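Local coordinates for biofilm-associated surface protein (Staphylococcus aureus, PDB 7C7U) that binds calcium and, as a cell wall-anchored surface protein, probably modulates functional amyloid and biofilm formation, at residues E456-A468 and T475-I488. Sequence-based numbering, arbitrary orientation.
Sequences EGAATQTAKVINA and TATVNSDGTFSVSI
Ala476 O accepts a hydrogen bond from Ala463 N at 2.8 Å; Thr462 CA adds a CA-H...O contact, and Thr462 CG2 lies close to the same oxygen. The return bond runs from Ala476 N to Ala463 O at 2.9 Å. Together they make Ala463 and Ala476 a hydrogen-bonded pair of an antiparallel hairpin. A third bond runs from Val478 N to Gln461 O at 3.1 Å. Beyond it a water bridges Gln461 N and Val478 O, carrying the pairing past the last bridge. One face of the hairpin is apolar. There Ala463 CB touches Val478 CG2 at 3.9 Å and sits over one face of the Phe484 ring, offset toward its rim. Val486 CG2 meets Ala463 CB at 3.9 Å. Val465 sets CG1 anti to its backbone N (chi1 178°), which leaves CG2 beside that N, and Val465 CG2 meets Val486 CG1 at 3.7 Å. The other face bears Thr462, Lys464, Thr475 and Thr477, and Lys464 NZ forms a salt bridge with Asp501. After Val478 a type I turn, Asn479 to Gly482, leads to strand 483-487, which crosses strand 462-466 at -45°, their axes 7.8 Å apart, as in a beta sandwich. Strand 462-466 lies between strands 472-477 and 494-501, with Ile498 against Phe484 and Val448 against Val465 and Ile488.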
loop_
_atom_site.group_PDB
_atom_site.type_symbol
_atom_site.label_atom_id
_atom_site.label_comp_id
_atom_site.label_asym_id
_atom_site.label_seq_id
_atom_site.Cartn_x
_atom_site.Cartn_y
_atom_site.Cartn_z
ATOM N N GLU A 456 15.887 0.989 1.974
ATOM C CA GLU A 456 15.954 1.631 0.657
ATOM C C GLU A 456 15.367 3.043 0.660
ATOM O O GLU A 456 15.827 3.905 -0.100
ATOM C CB GLU A 456 15.260 0.757 -0.394
ATOM C CG GLU A 456 15.573 1.148 -1.854
ATOM C CD GLU A 456 14.495 1.988 -2.541
ATOM O OE1 GLU A 456 13.862 2.839 -1.877
ATOM O OE2 GLU A 456 14.289 1.796 -3.764
ATOM N N GLY A 457 14.378 3.315 1.498
ATOM C CA GLY A 457 13.841 4.661 1.466
ATOM C C GLY A 457 14.447 5.653 2.439
ATOM O O GLY A 457 13.998 6.806 2.501
ATOM N N ALA A 458 15.460 5.246 3.202
ATOM C CA ALA A 458 15.972 6.086 4.275
ATOM C C ALA A 458 16.440 7.441 3.753
ATOM O O ALA A 458 16.990 7.552 2.653
ATOM C CB ALA A 458 17.115 5.373 5.002
ATOM N N ALA A 459 16.203 8.474 4.559
ATOM C CA ALA A 459 16.723 9.809 4.319
ATOM C C ALA A 459 18.231 9.848 4.589
ATOM O O ALA A 459 18.842 8.873 5.029
ATOM C CB ALA A 459 15.993 10.816 5.205
ATOM N N THR A 460 18.848 10.997 4.309
ATOM C CA THR A 460 20.256 11.177 4.650
ATOM C C THR A 460 20.381 11.390 6.154
ATOM O O THR A 460 19.749 12.290 6.718
ATOM C CB THR A 460 20.862 12.349 3.880
ATOM O OG1 THR A 460 21.111 11.944 2.530
ATOM C CG2 THR A 460 22.192 12.777 4.515
ATOM N N GLN A 461 21.178 10.549 6.803
ATOM C CA GLN A 461 21.320 10.571 8.252
ATOM C C GLN A 461 22.567 11.340 8.661
ATOM O O GLN A 461 23.538 11.436 7.903
ATOM C CB GLN A 461 21.400 9.155 8.822
ATOM C CG GLN A 461 20.392 8.186 8.240
ATOM C CD GLN A 461 18.992 8.428 8.765
ATOM O OE1 GLN A 461 18.788 8.634 9.966
ATOM N NE2 GLN A 461 18.017 8.407 7.866
ATOM N N THR A 462 22.524 11.883 9.878
ATOM C CA THR A 462 23.677 12.488 10.529
ATOM C C THR A 462 24.002 11.703 11.795
ATOM O O THR A 462 23.132 11.482 12.645
ATOM C CB THR A 462 23.423 13.967 10.851
ATOM O OG1 THR A 462 23.095 14.663 9.641
ATOM C CG2 THR A 462 24.672 14.612 11.506
ATOM N N ALA A 463 25.257 11.288 11.915
ATOM C CA ALA A 463 25.729 10.598 13.101
ATOM C C ALA A 463 26.363 11.601 14.050
ATOM O O ALA A 463 27.108 12.493 13.626
ATOM C CB ALA A 463 26.739 9.503 12.742
ATOM N N LYS A 464 26.070 11.436 15.333
ATOM C CA LYS A 464 26.557 12.314 16.382
ATOM C C LYS A 464 27.156 11.460 17.485
ATOM O O LYS A 464 26.575 10.437 17.869
ATOM C CB LYS A 464 25.431 13.182 16.970
ATOM C CG LYS A 464 24.568 13.925 15.948
ATOM C CD LYS A 464 23.178 14.111 16.511
ATOM C CE LYS A 464 22.308 14.998 15.660
ATOM N NZ LYS A 464 20.926 15.015 16.240
ATOM N N VAL A 465 28.312 11.882 17.988
ATOM C CA VAL A 465 28.905 11.310 19.192
ATOM C C VAL A 465 28.635 12.274 20.343
ATOM O O VAL A 465 28.970 13.462 20.273
ATOM C CB VAL A 465 30.405 11.033 19.007
ATOM C CG1 VAL A 465 31.028 10.482 20.300
ATOM C CG2 VAL A 465 30.610 10.040 17.857
ATOM N N ILE A 466 27.989 11.765 21.384
ATOM C CA ILE A 466 27.499 12.556 22.505
ATOM C C ILE A 466 28.007 11.903 23.785
ATOM O O ILE A 466 27.894 10.681 23.943
ATOM C CB ILE A 466 25.956 12.639 22.513
ATOM C CG1 ILE A 466 25.419 13.160 21.179
ATOM C CG2 ILE A 466 25.453 13.500 23.654
ATOM C CD1 ILE A 466 23.928 12.912 21.008
ATOM N N ASN A 467 28.594 12.706 24.679
ATOM C CA ASN A 467 29.094 12.170 25.941
ATOM C C ASN A 467 27.938 11.951 26.927
ATOM O O ASN A 467 26.781 12.303 26.668
ATOM C CB ASN A 467 30.194 13.078 26.508
ATOM C CG ASN A 467 29.672 14.407 27.042
ATOM O OD1 ASN A 467 28.487 14.585 27.288
ATOM N ND2 ASN A 467 30.580 15.361 27.206
ATOM N N ALA A 468 28.271 11.377 28.087
ATOM C CA ALA A 468 27.270 10.990 29.078
ATOM C C ALA A 468 26.496 12.175 29.636
ATOM O O ALA A 468 25.381 11.988 30.135
ATOM C CB ALA A 468 27.935 10.230 30.230
ATOM N N THR A 475 30.271 15.167 14.858
ATOM C CA THR A 475 29.165 14.868 13.947
ATOM C C THR A 475 29.710 14.559 12.557
ATOM O O THR A 475 30.775 15.054 12.162
ATOM C CB THR A 475 28.158 16.031 13.830
ATOM O OG1 THR A 475 28.763 17.128 13.128
ATOM C CG2 THR A 475 27.685 16.509 15.203
ATOM N N ALA A 476 28.958 13.753 11.805
ATOM C CA ALA A 476 29.313 13.445 10.423
ATOM C C ALA A 476 28.068 12.996 9.669
ATOM O O ALA A 476 27.051 12.635 10.265
ATOM C CB ALA A 476 30.393 12.367 10.345
ATOM N N THR A 477 28.173 12.994 8.339
ATOM C CA THR A 477 27.121 12.437 7.499
ATOM C C THR A 477 27.361 10.946 7.304
ATOM O O THR A 477 28.464 10.526 6.932
ATOM C CB THR A 477 27.050 13.141 6.137
ATOM O OG1 THR A 477 26.744 14.526 6.329
ATOM C CG2 THR A 477 25.950 12.514 5.264
ATOM N N VAL A 478 26.319 10.150 7.548
ATOM C CA VAL A 478 26.396 8.720 7.284
ATOM C C VAL A 478 26.423 8.494 5.781
ATOM O O VAL A 478 25.619 9.074 5.037
ATOM C CB VAL A 478 25.214 7.983 7.938
ATOM C CG1 VAL A 478 25.402 6.460 7.856
ATOM C CG2 VAL A 478 25.034 8.430 9.378
ATOM N N ASN A 479 27.364 7.667 5.325
ATOM C CA ASN A 479 27.432 7.298 3.917
ATOM C C ASN A 479 26.206 6.477 3.528
ATOM O O ASN A 479 25.491 5.943 4.380
ATOM C CB ASN A 479 28.707 6.506 3.636
ATOM C CG ASN A 479 29.937 7.187 4.190
ATOM O OD1 ASN A 479 30.151 8.374 3.947
ATOM N ND2 ASN A 479 30.747 6.446 4.954
ATOM N N SER A 480 25.971 6.368 2.215
ATOM C CA SER A 480 24.749 5.698 1.775
ATOM C C SER A 480 24.769 4.212 2.124
ATOM O O SER A 480 23.709 3.617 2.337
ATOM C CB SER A 480 24.534 5.892 0.272
ATOM O OG SER A 480 25.305 4.971 -0.476
ATOM N N ASP A 481 25.952 3.606 2.243
ATOM C CA ASP A 481 26.048 2.196 2.611
ATOM C C ASP A 481 25.913 1.954 4.121
ATOM O O ASP A 481 26.101 0.819 4.572
ATOM C CB ASP A 481 27.363 1.597 2.087
ATOM C CG ASP A 481 28.613 2.195 2.754
ATOM O OD1 ASP A 481 28.495 3.080 3.637
ATOM O OD2 ASP A 481 29.733 1.781 2.371
ATOM N N GLY A 482 25.592 2.982 4.908
ATOM C CA GLY A 482 25.438 2.835 6.335
ATOM C C GLY A 482 26.678 3.138 7.161
ATOM O O GLY A 482 26.553 3.362 8.367
ATOM N N THR A 483 27.866 3.137 6.564
ATOM C CA THR A 483 29.075 3.389 7.350
ATOM C C THR A 483 29.192 4.864 7.736
ATOM O O THR A 483 28.643 5.755 7.080
ATOM C CB THR A 483 30.331 2.981 6.578
ATOM O OG1 THR A 483 30.439 3.770 5.387
ATOM C CG2 THR A 483 30.297 1.506 6.222
ATOM N N PHE A 484 29.944 5.118 8.814
ATOM C CA PHE A 484 30.223 6.485 9.226
ATOM C C PHE A 484 31.589 6.570 9.904
ATOM O O PHE A 484 32.110 5.592 10.449
ATOM C CB PHE A 484 29.136 7.048 10.151
ATOM C CG PHE A 484 28.815 6.169 11.327
ATOM C CD1 PHE A 484 29.590 6.216 12.480
ATOM C CD2 PHE A 484 27.713 5.328 11.300
ATOM C CE1 PHE A 484 29.287 5.412 13.569
ATOM C CE2 PHE A 484 27.407 4.533 12.382
ATOM C CZ PHE A 484 28.190 4.574 13.518
ATOM N N SER A 485 32.148 7.776 9.866
ATOM C CA SER A 485 33.453 8.103 10.450
ATOM C C SER A 485 33.308 9.503 11.032
ATOM O O SER A 485 33.289 10.486 10.284
ATOM C CB SER A 485 34.559 8.040 9.408
ATOM O OG SER A 485 34.490 6.817 8.694
ATOM N N VAL A 486 33.127 9.578 12.347
ATOM C CA VAL A 486 32.905 10.839 13.047
ATOM C C VAL A 486 34.229 11.294 13.644
ATOM O O VAL A 486 34.809 10.588 14.481
ATOM C CB VAL A 486 31.848 10.691 14.153
ATOM C CG1 VAL A 486 31.639 12.019 14.848
ATOM C CG2 VAL A 486 30.511 10.118 13.585
ATOM N N SER A 487 34.685 12.486 13.256
ATOM C CA SER A 487 35.886 13.074 13.845
ATOM C C SER A 487 35.583 13.584 15.252
ATOM O O SER A 487 34.554 14.238 15.475
ATOM C CB SER A 487 36.413 14.218 12.975
ATOM O OG SER A 487 37.037 13.722 11.805
ATOM N N ILE A 488 36.456 13.255 16.201
ATOM C CA ILE A 488 36.329 13.695 17.592
ATOM C C ILE A 488 37.706 14.093 18.112
ATOM O O ILE A 488 38.735 13.663 17.575
ATOM C CB ILE A 488 35.737 12.595 18.497
ATOM C CG1 ILE A 488 36.711 11.417 18.586
ATOM C CG2 ILE A 488 34.316 12.173 18.037
ATOM C CD1 ILE A 488 36.362 10.410 19.657
HETATM O O HOH W 1 22.687 8.589 5.315
#